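PDB 4QQS: glycoside hydrolase family 43 from Halothermothrix orenii, which has alpha-L-arabinofuranosidase activity and is a thermostable five-bladed beta-propeller enzyme, probably acting in the breakdown of plant polysaccharides such as xylan. Local coordinates for residues 234-237 with 238-242. Numbering follows the deposited sequence.
Sequences WIKY and SGNPI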
loop_
_atom_site.group_PDB
_atom_site.type_symbol
_atom_site.label_atom_id
_atom_site.label_comp_id
_atom_site.label_asym_id
_atom_site.label_seq_id
_atom_site.Cartn_x
_atom_site.Cartn_y
_atom_site.Cartn_z
ATOM N N TRP A 234 2.621 14.700 11.523
ATOM C CA TRP A 234 1.547 13.748 11.339
ATOM C C TRP A 234 0.992 13.325 12.686
ATOM O O TRP A 234 1.728 12.781 13.508
ATOM C CB TRP A 234 2.084 12.528 10.585
ATOM C CG TRP A 234 2.314 12.808 9.123
ATOM C CD1 TRP A 234 3.480 13.166 8.492
ATOM C CD2 TRP A 234 1.310 12.768 8.111
ATOM N NE1 TRP A 234 3.243 13.347 7.146
ATOM C CE2 TRP A 234 1.915 13.113 6.890
ATOM C CE3 TRP A 234 -0.059 12.509 8.134
ATOM C CZ2 TRP A 234 1.193 13.160 5.698
ATOM C CZ3 TRP A 234 -0.776 12.574 6.953
ATOM C CH2 TRP A 234 -0.150 12.879 5.756
ATOM N N ILE A 235 -0.300 13.589 12.908
ATOM C CA ILE A 235 -0.956 13.351 14.191
ATOM C C ILE A 235 -1.993 12.247 14.008
ATOM O O ILE A 235 -2.921 12.370 13.204
ATOM C CB ILE A 235 -1.627 14.622 14.735
ATOM C CG1 ILE A 235 -0.618 15.785 14.862
ATOM C CG2 ILE A 235 -2.300 14.319 16.061
ATOM C CD1 ILE A 235 0.575 15.518 15.770
ATOM N N LYS A 236 -1.826 11.154 14.739
ATOM C CA LYS A 236 -2.702 10.001 14.579
ATOM C C LYS A 236 -4.110 10.281 15.086
ATOM O O LYS A 236 -4.325 10.985 16.068
ATOM C CB LYS A 236 -2.119 8.781 15.282
ATOM C CG LYS A 236 -0.964 8.204 14.518
ATOM C CD LYS A 236 -0.196 7.136 15.267
ATOM C CE LYS A 236 0.918 6.582 14.396
ATOM N NZ LYS A 236 1.724 5.577 15.082
ATOM N N TYR A 237 -5.078 9.692 14.402
ATOM C CA TYR A 237 -6.474 9.727 14.825
ATOM C C TYR A 237 -6.641 8.991 16.155
ATOM O O TYR A 237 -6.253 7.824 16.304
ATOM C CB TYR A 237 -7.347 9.092 13.736
ATOM C CG TYR A 237 -8.799 8.953 14.119
ATOM C CD1 TYR A 237 -9.506 10.017 14.649
ATOM C CD2 TYR A 237 -9.460 7.744 13.952
ATOM C CE1 TYR A 237 -10.831 9.882 15.016
ATOM C CE2 TYR A 237 -10.802 7.601 14.298
ATOM C CZ TYR A 237 -11.482 8.676 14.829
ATOM O OH TYR A 237 -12.798 8.554 15.200
ATOM N N SER A 238 -7.271 9.650 17.117
ATOM C CA SER A 238 -7.431 9.072 18.440
ATOM C C SER A 238 -8.286 7.807 18.440
ATOM O O SER A 238 -8.137 6.952 19.315
ATOM C CB SER A 238 -8.050 10.096 19.372
ATOM O OG SER A 238 -9.391 10.359 18.979
ATOM N N GLY A 239 -9.182 7.686 17.459
ATOM C CA GLY A 239 -10.087 6.559 17.364
ATOM C C GLY A 239 -9.590 5.399 16.524
ATOM O O GLY A 239 -10.370 4.514 16.195
ATOM N N ASN A 240 -8.307 5.381 16.175
ATOM C CA ASN A 240 -7.742 4.254 15.441
ATOM C C ASN A 240 -7.912 2.951 16.226
ATOM O O ASN A 240 -7.944 2.950 17.452
ATOM C CB ASN A 240 -6.252 4.472 15.232
ATOM C CG ASN A 240 -5.919 5.407 14.079
ATOM O OD1 ASN A 240 -6.711 5.602 13.152
ATOM N ND2 ASN A 240 -4.711 5.956 14.112
ATOM N N PRO A 241 -7.999 1.822 15.520
ATOM C CA PRO A 241 -7.988 1.676 14.065
ATOM C C PRO A 241 -9.349 1.989 13.449
ATOM O O PRO A 241 -10.393 1.845 14.092
ATOM C CB PRO A 241 -7.644 0.192 13.877
ATOM C CG PRO A 241 -8.251 -0.465 15.079
ATOM C CD PRO A 241 -8.039 0.518 16.204
ATOM N N ILE A 242 -9.324 2.384 12.178
ATOM C CA ILE A 242 -10.548 2.617 11.415
ATOM C C ILE A 242 -11.038 1.380 10.668
ATOM O O ILE A 242 -12.195 1.349 10.249
ATOM C CB ILE A 242 -10.423 3.826 10.463
ATOM C CG1 ILE A 242 -9.431 3.565 9.336
ATOM C CG2 ILE A 242 -10.055 5.071 11.254
ATOM C CD1 ILE A 242 -9.492 4.645 8.257
#
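Y237 leaves the short strand 235-236 and its ring folds back over the backbone that follows it, meeting S238 first. With CG anti to the backbone N (chi1 174°), the phenol lies beside its own carbonyl carbon, and Y237 CD1 comes to 3.3 Å from S238 N. S238 points its CB away overall, and the ring meets its backbone N. At G239 the chain runs across one face of the phenol: G239 N sits 3.3 Å above the Y237 ring plane, over its centre, and G239 CA makes a CH-pi contact, 3.7 Å from the centroid of the Y237 ring. The chain reversal is a type I beta turn from Y237 to N240, closed by N240 N donating to Y237 O (3.2 Å, N-H...O angle 162°) from above the carbonyl plane. It ends the outer strand of a propeller blade, where 235-236 runs antiparallel to strand 221-227, and begins the loop toward strand 257-261. The N240 amide reaches back toward K236 and Y237. N240 OD1 lies in the plane of the Y237 ring at its edge, 3.6 Å from Y237 CD2, and accepts a hydrogen bond from Y224 N, while N240 ND2 lies 4.0 Å from K236 CB and donates to Q182 OE1. Q182 NE2 in turn bonds Y237 O, so one glutamine side chain links the start and end of the turn. Beyond N240 the peptide to P241 is cis, and the chain swings round to bring I242 CG2 obliquely against the phenol, 3.8 Å from Y237 CD2. Nearby, the Y224 ring meets that of Y237 with the two planes about 15° apart.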